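Local coordinates for protein ABC-type amino acid transport system, periplasmic component (Caldanaerobacter subterraneus subsp. tengcongensis MB4, PDB 4YMX) that binds arginine between its two lobes as the extracytoplasmic substrate-binding protein of an amino acid ABC transporter, at residues Leu234-Val237 and Asn238-Lys242; Asn71-Ala74 and Lys75-Val79; Pro93-Ala97 and Gly98-Met102. All blocks are in the same frame, centred on the assembly; numbering follows the deposited sequence.

Contact 1 of 3, residues Leu234-Val237 and Asn238-Lys242; sequences LDVV and NEVIK
A water molecule bridges the side chains of Asp-235 and Asn-238, donating to Asp-235 OD1 at 2.8 Å and accepting from Asn-238 ND2 at 3.0 Å. It spans an i to i+3 step on one flank of helix 231-247, in one lobe of a type II periplasmic-binding-protein fold. The backbone beneath is regular α-helix, with five i to i+4 bonds; that from Ile-241 N to Val-237 O is nearly straight, 170° at the hydrogen. The Asn-238 amide is fixed at both ends, because OD1 takes the backbone N-H of Asp-121 on strand 117-124. Its CG stands beside the backbone N (chi1 -82°), which places the amide alongside Leu-234, with ND2 4.1 Å from Leu-234 CG. The apolar flank repeats the four-residue spacing. Val-237 and Ile-241 run side by side and meet through CG1 and CD1 at 3.9 Å, while Val-236 and Val-240 cross at an angle, facing helix 65-77. On the outer flank Glu-239 approaches Asp-235, and their carboxylates may repel mildly, with OD2 of Asp-235 5.7 Å from OE2 of Glu-239. Closer in, Glu-239 CG rests 3.1 Å from the Asp-235 carbonyl O.

Contact 2 of 3, residues Asn71-Ala74 and Lys75-Val79; sequences NAIA and KKLGV
Ala-74 and Val-79 meet where helix 65-77 ends in a Schellman motif, the turn that closes an α-helix with a residue of positive phi. Here that residue is Gly-78, at phi 68°, and the chain reverses so that Val-79 N reaches back to Ala-74 O at 3.0 Å with an almost linear N-H (174°). The companion bond, from Gly-78 N to Lys-75 O, is weak. Before the cap the helix keeps its ordinary i to i+4 bonds, among them Leu-77 N to Ile-73 O.

The tight part of the contact lies on the inner side. Ile-73 and Leu-77 point the same way and touch through CG2 and CD1 at 4.0 Å, a meeting made possible by CG2 of Ile-73 standing opposite the backbone N (CG1 at chi1 -68°) and leaning forward along the helix. Nearby, the methyl of Ala-74 is held between the turn and the sheet: its CB lies 3.6 Å from Val-79 O, with Ile-39 of strand 38-43 and Leu-81 of strand 80-85 packed on it as well. Leu-77 and Val-79 also reach Ile-39, so the capped end is pressed onto strands 38-43 and 80-85.

The other side is looser. Gly-78 and both lysines are exposed; the base of Lys-76 packs on Val-240 of helix 231-247, but its outer part, bent at chi2, carries the ammonium away from the preceding turn. Lys-75 runs back along that turn, its CG 3.3 Å from the Asn-71 carbonyl O.

Contact 3 of 3, residues Pro93-Ala97 and Gly98-Met102; sequences PALQA and GRVDM
The carbonyl of Ala-94 accepts the N-H of Arg-99, five residues on, at 2.9 Å between Ala-94 O and Arg-99 N. This bond is the long-span half of a Schellman motif ending helix 91-96, with Gly-98 as its positive-phi residue. The inner half is less well aimed: Gly-98 N lies 3.1 Å from Leu-95 O but sits above the carbonyl plane, with a C=O...N angle of only 108°, away from the lone pairs. A normal helical bond, Ala-97 N to Pro-93 O, precedes both. Leu-95 O also has a water 3.2 Å away, and the same water lies 2.8 Å from Val-100 O, joining the last turn to the outgoing chain. The Arg-99 carbonyl is taken by Lys-84 NZ, and Asp-101 OD2 by the backbone N-H of Val-40.

Arg-99 is modelled in two conformers; in the one described, the chain bends at chi3 (-68°) and folds back on the helix, bringing Ala-97 CB over one face of the guanidinium, 3.4 Å from NH1. On the buried side Leu-95 CD1 touches both Val-100 CG2, at 3.9 Å, and the Asp-101 carbonyl.

The turn thus delivers the chain from helix 91-96 into strand 102-103, completing a β-α-β crossover from strand 80-85: Val-100 and Met-102 settle against strand 38-43, while Leu-95 and Met-102 reach strand 222-227.

How the contacts relate
From the N terminus the order is contact 2, contact 3, contact 1, three local contacts in series that neither nest nor cross; each joins neighbouring turns, and contacts 2 and 3 close helix ends. Contact 2 leads from helix 65-77 into strand 80-85, and contact 3 from helix 91-96 into strand 102-103, whereas contact 1 lies inside the later helix 231-247. Contacts 1 and 2 pack directly, Val-240 CG2 lying 3.6 Å from Lys-76 CB, which joins two helices distant in sequence. Contact 3 meets contact 2 through Met-102 and Ile-73. Contacts 1 and 3 do not touch, but strand 102-103, which contact 3 enters, neighbours strand 222-227, on which Leu-234 and Val-237 of contact 1 pack.

Contact 1 of 3, residues Leu234-Val237 and Asn238-Lys242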
loop_
_atom_site.group_PDB
_atom_site.type_symbol
_atom_site.label_atom_id
_atom_site.label_comp_id
_atom_site.label_asym_id
_atom_site.label_seq_id
_atom_site.Cartn_x
_atom_site.Cartn_y
_atom_site.Cartn_z
ATOM N N LEU A 234 7.682 -12.382 14.082
ATOM C CA LEU A 234 8.327 -11.099 13.837
ATOM C C LEU A 234 9.831 -11.258 13.635
ATOM O O LEU A 234 10.408 -10.655 12.731
ATOM C CB LEU A 234 8.054 -10.122 14.980
ATOM C CG LEU A 234 8.624 -8.718 14.771
ATOM C CD1 LEU A 234 8.054 -8.107 13.502
ATOM C CD2 LEU A 234 8.321 -7.846 15.985
ATOM N N ASP A 235 10.462 -12.091 14.457
ATOM C CA ASP A 235 11.904 -12.284 14.353
ATOM C C ASP A 235 12.286 -12.925 13.025
ATOM O O ASP A 235 13.261 -12.507 12.388
ATOM C CB ASP A 235 12.436 -13.112 15.528
ATOM C CG ASP A 235 12.543 -12.310 16.812
ATOM O OD1 ASP A 235 12.441 -11.064 16.771
ATOM O OD2 ASP A 235 12.737 -12.937 17.876
ATOM N N VAL A 236 11.518 -13.927 12.603
ATOM C CA VAL A 236 11.735 -14.541 11.296
ATOM C C VAL A 236 11.554 -13.525 10.165
ATOM O O VAL A 236 12.368 -13.480 9.239
ATOM C CB VAL A 236 10.820 -15.767 11.065
ATOM C CG1 VAL A 236 10.917 -16.247 9.625
ATOM C CG2 VAL A 236 11.182 -16.903 12.039
ATOM N N VAL A 237 10.505 -12.712 10.241
ATOM C CA VAL A 237 10.262 -11.708 9.211
ATOM C C VAL A 237 11.439 -10.738 9.124
ATOM O O VAL A 237 11.928 -10.438 8.024
ATOM C CB VAL A 237 8.933 -10.946 9.441
ATOM C CG1 VAL A 237 8.815 -9.750 8.491
ATOM C CG2 VAL A 237 7.760 -11.882 9.243
ATOM N N ASN A 238 11.905 -10.261 10.244
ATOM C CA ASN A 238 13.021 -9.348 10.251
ATOM C C ASN A 238 14.286 -9.982 9.734
ATOM O O ASN A 238 15.002 -9.350 9.045
ATOM C CB ASN A 238 13.258 -8.764 11.641
ATOM C CG ASN A 238 12.353 -7.618 11.947
ATOM O OD1 ASN A 238 11.906 -6.928 11.080
ATOM N ND2 ASN A 238 12.137 -7.408 13.192
ATOM N N GLU A 239 14.512 -11.242 10.071
ATOM C CA GLU A 239 15.657 -11.976 9.533
ATOM C C GLU A 239 15.576 -12.117 8.013
ATOM O O GLU A 239 16.576 -11.966 7.313
ATOM C CB GLU A 239 15.770 -13.364 10.183
ATOM C CG GLU A 239 16.174 -13.358 11.657
ATOM C CD GLU A 239 16.147 -14.745 12.280
ATOM O OE1 GLU A 239 16.389 -15.736 11.557
ATOM O OE2 GLU A 239 15.875 -14.848 13.496
ATOM N N VAL A 240 14.388 -12.416 7.500
ATOM C CA VAL A 240 14.216 -12.601 6.059
ATOM C C VAL A 240 14.425 -11.291 5.307
ATOM O O VAL A 240 15.096 -11.268 4.274
ATOM C CB VAL A 240 12.829 -13.206 5.731
ATOM C CG1 VAL A 240 12.535 -13.117 4.239
ATOM C CG2 VAL A 240 12.765 -14.649 6.226
ATOM N N ILE A 241 13.867 -10.201 5.830
ATOM C CA ILE A 241 14.081 -8.891 5.215
ATOM C C ILE A 241 15.571 -8.554 5.197
ATOM O O ILE A 241 16.100 -8.121 4.175
ATOM C CB ILE A 241 13.295 -7.780 5.923
ATOM C CG1 ILE A 241 11.796 -8.020 5.740
ATOM C CG2 ILE A 241 13.696 -6.403 5.377
ATOM C CD1 ILE A 241 10.932 -7.121 6.601
ATOM N N LYS A 242 16.249 -8.774 6.317
ATOM C CA LYS A 242 17.689 -8.526 6.372
ATOM C C LYS A 242 18.442 -9.402 5.376
ATOM O O LYS A 242 19.322 -8.918 4.655
ATOM C CB LYS A 242 18.216 -8.731 7.796
ATOM C CG LYS A 242 18.250 -7.452 8.616
ATOM C CD LYS A 242 19.124 -7.609 9.858
ATOM C CE LYS A 242 19.233 -6.302 10.638
ATOM N NZ LYS A 242 20.142 -5.314 9.989
HETATM O O HOH W 1 13.735 -9.134 15.133
#

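Contact 2 of 3, residues Asn71-Ala74 and Lys75-Val79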
loop_
_atom_site.group_PDB
_atom_site.type_symbol
_atom_site.label_atom_id
_atom_site.label_comp_id
_atom_site.label_asym_id
_atom_site.label_seq_id
_atom_site.Cartn_x
_atom_site.Cartn_y
_atom_site.Cartn_z
ATOM N N ASN A 71 6.604 -14.728 -0.059
ATOM C CA ASN A 71 7.071 -16.050 -0.436
ATOM C C ASN A 71 8.453 -16.361 0.125
ATOM O O ASN A 71 8.733 -17.517 0.460
ATOM C CB ASN A 71 6.974 -16.270 -1.943
ATOM C CG ASN A 71 5.610 -16.767 -2.349
ATOM O OD1 ASN A 71 5.203 -17.868 -1.973
ATOM N ND2 ASN A 71 4.894 -15.963 -3.111
ATOM N N ALA A 72 9.288 -15.338 0.289
ATOM C CA ALA A 72 10.588 -15.541 0.923
ATOM C C ALA A 72 10.401 -15.934 2.388
ATOM O O ALA A 72 11.117 -16.794 2.915
ATOM C CB ALA A 72 11.458 -14.287 0.803
ATOM N N ILE A 73 9.422 -15.315 3.045
ATOM C CA ILE A 73 9.120 -15.637 4.433
ATOM C C ILE A 73 8.583 -17.063 4.543
ATOM O O ILE A 73 9.018 -17.835 5.410
ATOM C CB ILE A 73 8.107 -14.629 5.025
ATOM C CG1 ILE A 73 8.744 -13.240 5.147
ATOM C CG2 ILE A 73 7.548 -15.126 6.373
ATOM C CD1 ILE A 73 7.727 -12.121 5.373
ATOM N N ALA A 74 7.644 -17.416 3.663
ATOM C CA ALA A 74 7.062 -18.757 3.674
ATOM C C ALA A 74 8.142 -19.811 3.450
ATOM O O ALA A 74 8.111 -20.870 4.081
ATOM C CB ALA A 74 5.982 -18.878 2.630
ATOM N N LYS A 75 9.094 -19.520 2.567
ATOM C CA LYS A 75 10.170 -20.464 2.271
ATOM C C LYS A 75 11.131 -20.658 3.442
ATOM O O LYS A 75 11.562 -21.790 3.713
ATOM C CB LYS A 75 10.904 -20.082 0.989
ATOM C CG LYS A 75 10.090 -20.401 -0.252
ATOM C CD LYS A 75 10.947 -20.442 -1.507
ATOM C CE LYS A 75 10.085 -20.505 -2.759
ATOM N NZ LYS A 75 10.223 -19.259 -3.563
ATOM N N LYS A 76 11.443 -19.575 4.148
ATOM C CA LYS A 76 12.243 -19.665 5.370
ATOM C C LYS A 76 11.559 -20.544 6.413
ATOM O O LYS A 76 12.206 -21.349 7.091
ATOM C CB LYS A 76 12.489 -18.269 5.945
ATOM C CG LYS A 76 13.397 -18.237 7.168
ATOM C CD LYS A 76 14.799 -18.749 6.866
ATOM C CE LYS A 76 15.733 -18.444 8.029
ATOM N NZ LYS A 76 17.132 -18.874 7.765
ATOM N N LEU A 77 10.245 -20.402 6.531
ATOM C CA LEU A 77 9.487 -21.167 7.517
ATOM C C LEU A 77 9.212 -22.606 7.071
ATOM O O LEU A 77 8.834 -23.447 7.890
ATOM C CB LEU A 77 8.160 -20.467 7.817
ATOM C CG LEU A 77 8.211 -19.122 8.551
ATOM C CD1 LEU A 77 6.851 -18.441 8.470
ATOM C CD2 LEU A 77 8.621 -19.312 10.002
ATOM N N GLY A 78 9.395 -22.881 5.780
ATOM C CA GLY A 78 9.097 -24.190 5.215
ATOM C C GLY A 78 7.611 -24.499 5.196
ATOM O O GLY A 78 7.200 -25.636 5.449
ATOM N N VAL A 79 6.799 -23.488 4.896
ATOM C CA VAL A 79 5.349 -23.655 4.885
ATOM C C VAL A 79 4.733 -23.123 3.595
ATOM O O VAL A 79 5.375 -22.391 2.836
ATOM C CB VAL A 79 4.675 -22.936 6.078
ATOM C CG1 VAL A 79 5.144 -23.530 7.406
ATOM C CG2 VAL A 79 4.963 -21.444 6.032
#

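Contact 3 of 3, residues Pro93-Ala97 and Gly98-Met102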
loop_
_atom_site.group_PDB
_atom_site.type_symbol
_atom_site.label_atom_id
_atom_site.label_comp_id
_atom_site.label_asym_id
_atom_site.label_seq_id
_atom_site.Cartn_x
_atom_site.Cartn_y
_atom_site.Cartn_z
ATOM N N PRO A 93 -7.729 -5.330 11.764
ATOM C CA PRO A 93 -8.697 -6.158 12.494
ATOM C C PRO A 93 -8.558 -7.665 12.236
ATOM O O PRO A 93 -8.699 -8.452 13.169
ATOM C CB PRO A 93 -10.038 -5.651 11.972
ATOM C CG PRO A 93 -9.786 -4.207 11.687
ATOM C CD PRO A 93 -8.374 -4.158 11.142
ATOM N N ALA A 94 -8.274 -8.065 11.003
ATOM C CA ALA A 94 -8.089 -9.481 10.706
ATOM C C ALA A 94 -6.880 -10.052 11.448
ATOM O O ALA A 94 -6.918 -11.174 11.955
ATOM C CB ALA A 94 -7.957 -9.701 9.199
ATOM N N LEU A 95 -5.811 -9.268 11.525
ATOM C CA LEU A 95 -4.595 -9.693 12.192
ATOM C C LEU A 95 -4.832 -9.814 13.697
ATOM O O LEU A 95 -4.401 -10.787 14.330
ATOM C CB LEU A 95 -3.483 -8.695 11.876
ATOM C CG LEU A 95 -2.053 -8.993 12.295
ATOM C CD1 LEU A 95 -1.583 -10.316 11.717
ATOM C CD2 LEU A 95 -1.150 -7.848 11.848
ATOM N N GLN A 96 -5.550 -8.847 14.264
ATOM C CA GLN A 96 -5.891 -8.875 15.686
ATOM C C GLN A 96 -6.750 -10.080 16.037
ATOM O O GLN A 96 -6.612 -10.657 17.118
ATOM C CB GLN A 96 -6.632 -7.602 16.091
ATOM C CG GLN A 96 -5.804 -6.340 16.045
ATOM C CD GLN A 96 -6.636 -5.114 16.365
ATOM O OE1 GLN A 96 -7.495 -4.704 15.581
ATOM N NE2 GLN A 96 -6.390 -4.529 17.531
ATOM N N ALA A 97 -7.641 -10.447 15.120
ATOM C CA ALA A 97 -8.550 -11.568 15.322
ATOM C C ALA A 97 -7.915 -12.924 15.034
ATOM O O ALA A 97 -8.536 -13.961 15.282
ATOM C CB ALA A 97 -9.807 -11.388 14.478
ATOM N N GLY A 98 -6.694 -12.926 14.502
ATOM C CA GLY A 98 -6.036 -14.172 14.153
ATOM C C GLY A 98 -6.519 -14.805 12.862
ATOM O O GLY A 98 -6.228 -15.972 12.595
ATOM N N ARG A 99 -7.253 -14.040 12.058
ATOM C CA ARG A 99 -7.730 -14.532 10.767
ATOM C C ARG A 99 -6.608 -14.570 9.724
ATOM O O ARG A 99 -6.718 -15.262 8.713
ATOM C CB ARG A 99 -8.903 -13.688 10.258
ATOM C CG ARG A 99 -10.161 -13.786 11.127
ATOM C CD ARG A 99 -11.388 -13.257 10.396
ATOM N NE ARG A 99 -11.321 -11.814 10.187
ATOM C CZ ARG A 99 -11.781 -10.912 11.048
ATOM N NH1 ARG A 99 -12.352 -11.298 12.182
ATOM N NH2 ARG A 99 -11.679 -9.619 10.773
ATOM N N VAL A 100 -5.543 -13.808 9.966
ATOM C CA VAL A 100 -4.314 -13.911 9.175
ATOM C C VAL A 100 -3.151 -13.895 10.161
ATOM O O VAL A 100 -3.311 -13.442 11.300
ATOM C CB VAL A 100 -4.139 -12.757 8.138
ATOM C CG1 VAL A 100 -5.296 -12.711 7.159
ATOM C CG2 VAL A 100 -3.973 -11.421 8.836
ATOM N N ASP A 101 -1.992 -14.391 9.732
ATOM C CA ASP A 101 -0.797 -14.418 10.574
ATOM C C ASP A 101 0.093 -13.189 10.391
ATOM O O ASP A 101 0.823 -12.796 11.298
ATOM C CB ASP A 101 0.036 -15.664 10.271
ATOM C CG ASP A 101 -0.738 -16.947 10.461
ATOM O OD1 ASP A 101 -1.401 -17.089 11.508
ATOM O OD2 ASP A 101 -0.682 -17.812 9.562
ATOM N N MET A 102 0.049 -12.599 9.203
ATOM C CA MET A 102 0.827 -11.410 8.917
ATOM C C MET A 102 0.122 -10.610 7.843
ATOM O O MET A 102 -0.701 -11.146 7.091
ATOM C CB MET A 102 2.261 -11.753 8.480
ATOM C CG MET A 102 2.356 -12.472 7.143
ATOM S SD MET A 102 4.070 -12.834 6.731
ATOM C CE MET A 102 3.864 -13.821 5.251
HETATM O O HOH W 2 -2.341 -13.230 13.958
#